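Local coordinates for protein geranyltranstransferase (Staphylococcus aureus, PDB 1RTR) that probably catalyses the chain-lengthening condensations that build farnesyl pyrophosphate, a precursor in isoprenoid biosynthesis, at residues I10-N15 with T59-G64; P85-D90 with L156-E161. All blocks are in the same frame, centred on the assembly; numbering follows the deposited sequence. Where two conformers were deposited one is given.

Contact 1 of 2, residues I10-N15 with T59-G64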
loop_
_atom_site.group_PDB
_atom_site.type_symbol
_atom_site.label_atom_id
_atom_site.label_comp_id
_atom_site.label_asym_id
_atom_site.label_seq_id
_atom_site.Cartn_x
_atom_site.Cartn_y
_atom_site.Cartn_z
ATOM N N ILE A 10 -24.802 -3.428 3.798
ATOM C CA ILE A 10 -24.396 -2.944 2.478
ATOM C C ILE A 10 -24.647 -1.442 2.340
ATOM O O ILE A 10 -23.800 -0.714 1.824
ATOM C CB ILE A 10 -25.138 -3.721 1.355
ATOM C CG1 ILE A 10 -24.721 -5.195 1.347
ATOM C CG2 ILE A 10 -24.891 -3.087 -0.015
ATOM C CD1 ILE A 10 -25.364 -6.041 0.240
ATOM N N ASP A 11 -25.811 -0.993 2.811
ATOM C CA ASP A 11 -26.205 0.414 2.755
ATOM C C ASP A 11 -25.279 1.283 3.581
ATOM O O ASP A 11 -24.815 2.321 3.108
ATOM C CB ASP A 11 -27.639 0.596 3.253
ATOM C CG ASP A 11 -28.672 0.209 2.214
ATOM O OD1 ASP A 11 -29.852 0.049 2.601
ATOM O OD2 ASP A 11 -28.397 0.032 0.999
ATOM N N GLU A 12 -25.013 0.852 4.810
ATOM C CA GLU A 12 -24.124 1.584 5.698
ATOM C C GLU A 12 -22.712 1.673 5.124
ATOM O O GLU A 12 -22.096 2.743 5.159
ATOM C CB GLU A 12 -24.103 0.968 7.090
ATOM C CG GLU A 12 -23.525 1.908 8.126
ATOM C CD GLU A 12 -23.510 1.316 9.512
ATOM O OE1 GLU A 12 -24.086 0.222 9.712
ATOM O OE2 GLU A 12 -22.925 1.956 10.407
ATOM N N VAL A 13 -22.221 0.557 4.585
ATOM C CA VAL A 13 -20.926 0.517 3.918
ATOM C C VAL A 13 -20.913 1.521 2.765
ATOM O O VAL A 13 -19.992 2.333 2.654
ATOM C CB VAL A 13 -20.542 -0.935 3.458
ATOM C CG1 VAL A 13 -19.439 -0.930 2.409
ATOM C CG2 VAL A 13 -20.104 -1.770 4.646
ATOM N N ASN A 14 -21.948 1.490 1.934
ATOM C CA ASN A 14 -22.038 2.424 0.815
ATOM C C ASN A 14 -22.024 3.905 1.236
ATOM O O ASN A 14 -21.343 4.714 0.602
ATOM C CB ASN A 14 -23.241 2.108 -0.073
ATOM C CG ASN A 14 -23.061 0.823 -0.888
ATOM O OD1 ASN A 14 -24.042 0.221 -1.334
ATOM N ND2 ASN A 14 -21.810 0.406 -1.093
ATOM N N ASN A 15 -22.737 4.250 2.314
ATOM C CA ASN A 15 -22.746 5.631 2.812
ATOM C C ASN A 15 -21.363 6.055 3.299
ATOM O O ASN A 15 -20.896 7.157 3.000
ATOM C CB ASN A 15 -23.805 5.822 3.904
ATOM C CG ASN A 15 -25.227 5.615 3.392
ATOM O OD1 ASN A 15 -25.553 5.970 2.262
ATOM N ND2 ASN A 15 -26.075 5.033 4.229
ATOM N N THR A 59 -19.418 -8.900 19.584
ATOM C CA THR A 59 -18.636 -7.684 19.657
ATOM C C THR A 59 -19.337 -6.612 18.858
ATOM O O THR A 59 -19.982 -6.905 17.847
ATOM C CB THR A 59 -17.227 -7.965 19.125
ATOM O OG1 THR A 59 -16.580 -8.889 20.009
ATOM C CG2 THR A 59 -16.336 -6.736 19.216
ATOM N N GLU A 60 -19.235 -5.369 19.324
ATOM C CA GLU A 60 -19.833 -4.246 18.608
ATOM C C GLU A 60 -19.264 -4.151 17.191
ATOM O O GLU A 60 -18.094 -3.822 17.006
ATOM C CB GLU A 60 -19.637 -2.933 19.380
ATOM C CG GLU A 60 -20.211 -1.701 18.690
ATOM C CD GLU A 60 -21.612 -1.930 18.147
ATOM O OE1 GLU A 60 -21.911 -1.449 17.013
ATOM O OE2 GLU A 60 -22.413 -2.594 18.859
ATOM N N TYR A 61 -20.100 -4.436 16.197
ATOM C CA TYR A 61 -19.641 -4.469 14.814
ATOM C C TYR A 61 -19.004 -3.160 14.311
ATOM O O TYR A 61 -18.219 -3.176 13.346
ATOM C CB TYR A 61 -20.746 -4.976 13.869
ATOM C CG TYR A 61 -21.668 -3.916 13.326
ATOM C CD1 TYR A 61 -22.906 -3.663 13.928
ATOM C CD2 TYR A 61 -21.319 -3.180 12.201
ATOM C CE1 TYR A 61 -23.758 -2.695 13.435
ATOM C CE2 TYR A 61 -22.162 -2.208 11.700
ATOM C CZ TYR A 61 -23.379 -1.969 12.320
ATOM O OH TYR A 61 -24.207 -0.995 11.810
ATOM N N GLU A 62 -19.327 -2.039 14.960
ATOM C CA GLU A 62 -18.823 -0.736 14.510
ATOM C C GLU A 62 -17.343 -0.578 14.802
ATOM O O GLU A 62 -16.660 0.209 14.148
ATOM C CB GLU A 62 -19.630 0.437 15.088
ATOM C CG GLU A 62 -21.034 0.555 14.509
ATOM C CD GLU A 62 -21.078 1.161 13.118
ATOM O OE1 GLU A 62 -22.174 1.190 12.526
ATOM O OE2 GLU A 62 -20.031 1.615 12.605
ATOM N N LEU A 63 -16.845 -1.351 15.762
ATOM C CA LEU A 63 -15.403 -1.415 16.011
ATOM C C LEU A 63 -14.612 -1.721 14.739
ATOM O O LEU A 63 -13.499 -1.235 14.569
ATOM C CB LEU A 63 -15.073 -2.411 17.122
ATOM C CG LEU A 63 -15.350 -2.000 18.575
ATOM C CD1 LEU A 63 -15.015 -3.133 19.552
ATOM C CD2 LEU A 63 -14.574 -0.754 18.972
ATOM N N GLY A 64 -15.202 -2.490 13.830
ATOM C CA GLY A 64 -14.498 -2.915 12.638
ATOM C C GLY A 64 -14.822 -2.147 11.380
ATOM O O GLY A 64 -14.373 -2.531 10.290
#

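Contact 2 of 2, residues P85-D90 with L156-E161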
loop_
_atom_site.group_PDB
_atom_site.type_symbol
_atom_site.label_atom_id
_atom_site.label_comp_id
_atom_site.label_asym_id
_atom_site.label_seq_id
_atom_site.Cartn_x
_atom_site.Cartn_y
_atom_site.Cartn_z
ATOM N N PRO A 85 -5.037 -1.957 -19.379
ATOM C CA PRO A 85 -4.592 -2.566 -20.645
ATOM C C PRO A 85 -3.395 -3.525 -20.571
ATOM O O PRO A 85 -3.372 -4.492 -21.331
ATOM C CB PRO A 85 -4.236 -1.348 -21.504
ATOM C CG PRO A 85 -5.188 -0.299 -21.046
ATOM C CD PRO A 85 -5.362 -0.527 -19.555
ATOM N N ALA A 86 -2.427 -3.273 -19.695
ATOM C CA ALA A 86 -1.263 -4.157 -19.581
ATOM C C ALA A 86 -1.592 -5.456 -18.843
ATOM O O ALA A 86 -0.767 -6.367 -18.770
ATOM C CB ALA A 86 -0.111 -3.438 -18.901
ATOM N N MET A 87 -2.804 -5.524 -18.306
ATOM C CA MET A 87 -3.238 -6.627 -17.465
ATOM C C MET A 87 -4.486 -7.267 -18.094
ATOM O O MET A 87 -4.420 -7.756 -19.222
ATOM C CB MET A 87 -3.479 -6.122 -16.032
ATOM C CG MET A 87 -3.189 -7.145 -14.937
ATOM S SD MET A 87 -1.729 -6.887 -13.899
ATOM C CE MET A 87 -2.142 -5.367 -13.084
ATOM N N ASP A 88 -5.617 -7.256 -17.395
ATOM C CA ASP A 88 -6.833 -7.876 -17.917
ATOM C C ASP A 88 -7.381 -7.148 -19.133
ATOM O O ASP A 88 -7.925 -7.779 -20.045
ATOM C CB ASP A 88 -7.907 -7.969 -16.832
ATOM C CG ASP A 88 -7.664 -9.121 -15.870
ATOM O OD1 ASP A 88 -7.228 -10.193 -16.341
ATOM O OD2 ASP A 88 -7.880 -9.048 -14.639
ATOM N N ASN A 89 -7.224 -5.823 -19.133
ATOM C CA ASN A 89 -7.670 -4.952 -20.222
ATOM C C ASN A 89 -9.188 -4.962 -20.376
ATOM O O ASN A 89 -9.712 -5.380 -21.405
ATOM C CB ASN A 89 -6.962 -5.312 -21.537
ATOM C CG ASN A 89 -7.224 -4.305 -22.651
ATOM O OD1 ASN A 89 -7.601 -3.153 -22.408
ATOM N ND2 ASN A 89 -7.019 -4.741 -23.886
ATOM N N ASP A 90 -9.888 -4.513 -19.341
ATOM C CA ASP A 90 -11.341 -4.444 -19.379
ATOM C C ASP A 90 -11.781 -3.003 -19.539
ATOM O O ASP A 90 -11.326 -2.120 -18.810
ATOM C CB ASP A 90 -11.961 -5.039 -18.114
ATOM C CG ASP A 90 -11.334 -6.367 -17.717
ATOM O OD1 ASP A 90 -10.835 -6.471 -16.574
ATOM O OD2 ASP A 90 -11.298 -7.361 -18.472
ATOM N N LEU A 156 0.840 -14.850 -10.332
ATOM C CA LEU A 156 0.583 -16.228 -10.721
ATOM C C LEU A 156 -0.528 -16.348 -11.764
ATOM O O LEU A 156 -0.373 -17.086 -12.719
ATOM C CB LEU A 156 0.308 -17.122 -9.506
ATOM C CG LEU A 156 0.449 -18.637 -9.757
ATOM C CD1 LEU A 156 1.678 -18.974 -10.601
ATOM C CD2 LEU A 156 0.452 -19.451 -8.467
ATOM N N ASP A 157 -1.630 -15.617 -11.592
ATOM C CA ASP A 157 -2.714 -15.646 -12.565
ATOM C C ASP A 157 -2.235 -15.215 -13.951
ATOM O O ASP A 157 -2.485 -15.914 -14.927
ATOM C CB ASP A 157 -3.892 -14.772 -12.113
ATOM C CG ASP A 157 -5.234 -15.252 -12.671
ATOM O OD1 ASP A 157 -6.258 -14.587 -12.417
ATOM O OD2 ASP A 157 -5.373 -16.285 -13.361
ATOM N N MET A 158 -1.547 -14.072 -14.018
ATOM C CA MET A 158 -1.077 -13.472 -15.271
ATOM C C MET A 158 -0.030 -14.346 -15.962
ATOM O O MET A 158 -0.025 -14.465 -17.178
ATOM C CB MET A 158 -0.482 -12.074 -15.022
ATOM C CG MET A 158 -1.461 -11.004 -14.598
ATOM S SD MET A 158 -2.353 -10.331 -15.980
ATOM C CE MET A 158 -3.998 -10.516 -15.409
ATOM N N GLN A 159 0.866 -14.933 -15.176
ATOM C CA GLN A 159 1.846 -15.898 -15.667
ATOM C C GLN A 159 1.182 -17.127 -16.311
ATOM O O GLN A 159 1.675 -17.656 -17.310
ATOM C CB GLN A 159 2.739 -16.353 -14.518
ATOM C CG GLN A 159 3.934 -17.169 -14.954
ATOM C CD GLN A 159 4.881 -17.440 -13.816
ATOM O OE1 GLN A 159 4.831 -18.507 -13.206
ATOM N NE2 GLN A 159 5.742 -16.474 -13.513
ATOM N N SER A 160 0.063 -17.557 -15.727
ATOM C CA SER A 160 -0.675 -18.742 -16.155
ATOM C C SER A 160 -1.585 -18.515 -17.355
ATOM O O SER A 160 -2.149 -19.474 -17.885
ATOM C CB SER A 160 -1.524 -19.271 -14.997
ATOM O OG SER A 160 -0.698 -19.710 -13.940
ATOM N N GLU A 161 -1.740 -17.258 -17.774
ATOM C CA GLU A 161 -2.714 -16.892 -18.808
ATOM C C GLU A 161 -2.506 -17.681 -20.098
ATOM O O GLU A 161 -1.407 -17.701 -20.652
ATOM C CB GLU A 161 -2.664 -15.391 -19.092
ATOM C CG GLU A 161 -3.765 -14.898 -20.016
ATOM C CD GLU A 161 -4.191 -13.482 -19.686
ATOM O OE1 GLU A 161 -5.201 -13.317 -18.957
ATOM O OE2 GLU A 161 -3.506 -12.534 -20.143
#

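Contact 1 of 2, residues I10-N15 with T59-G64
E12 reaches out from helix 6-18 to the phenol of Y61. Its carboxylate is carried across by an almost straight chain, with CG anti to the backbone N (chi1 -163°) and chi2 fully extended. OE1 lies at the ring edge, near the ring plane, and takes a hydrogen bond from Y61 OH, modelled at 2.4 Å from E12 OE1; the bond is plausible but that length is doubtful. Carboxylate and ring stand nearly perpendicular, 85° apart. E62 brings its carboxylate toward that of E12 from the opposite direction, though the modelled spacing is too close to be trusted. The E62 chain bends at chi2, and its CG sits over one face of the Y61 ring, 4.0 Å above the plane and toward the rim.

The firmer packing lies on the side of helix 45-56, where L51 is touched by both V13 and Y61. Toward solvent things are looser: this is a surface contact, E12, Y61 and E62 all stay partly exposed, and the whole interface buries just 101 Å². The N-terminal helix meets the 3-10 segment 61-64, which runs into G64, the N-cap of helix 65-83, within the all-helical prenyl synthase fold.

Contact 2 of 2, residues P85-D90 with L156-E161
M158 leans across to M87 and D88, and the two methionines cross at about a right angle. Starting from the front of 156-161, L156 turns its side chain to helix 167-177, against M172 and I173. Its carbonyl has a job further on. D157 follows, with its CB directed at the 85-90 loop but its carboxylate stopping short, D157 OD1 being 6.0 Å from D88 OD1; it makes a long, weak ion pair with K177.

M158 then does the touching. Its chain bends at chi2 (-80°) and again at chi3, which brings both SD and CE against one carbon of the loop: M158 SD lies 3.5 Å from M87 CG. The methyl end continues to the acid beside it, M158 CE coming within 3.4 Å of D88 OD1. The sulfurs themselves are further apart, 4.1 Å from M87 SD to M158 SD. No hydrogen bond crosses; this is buried van der Waals packing, and W106 of the second subunit packs on both methionines.

The loop concerned holds the first aspartate-rich motif of the prenyl synthases, which opens with D82 and D83 at the end of helix 65-83 and closes with D88, itself backbone-bonded to D82. In relatives aspartates of this motif hold the magnesium ions that bind the allylic diphosphate, so the methyl of M158 lies against an acid that probably belongs to the substrate site.

Q159 packs on D27 of the second subunit. S160 folds back on L156 O with two bonds arriving from opposite faces of the carbonyl plane: S160 OG at 2.9 Å and S160 N at 3.1 Å from L156 O. E161, exposed, points its CB back toward the loop and leaves E161 OE1 4.6 Å from D88 OD1, two like charges near each other but not in contact.

From the N terminus, helix 6-18 comes first, and contact 1 closes a loop of 43 intervening residues, containing helices 30-38 and 45-56, when 59-64 returns to it. Helix 65-83 then leads away from that contact to the 85-90 loop, where contact 2 opens. The chain passes through the two short strands and helices 99-103, 105-124 and 131-145 before 156-161 closes the second loop. The two loops therefore follow in series, neither nesting nor crossing. Contact 1 ties the N-terminal helix to the 3-10 segment just ahead of helix 65-83; contact 2 ties the loop beyond that helix's far end to helix 150-159. Their centres lie 33 Å apart, on opposite sides of the chain's centre.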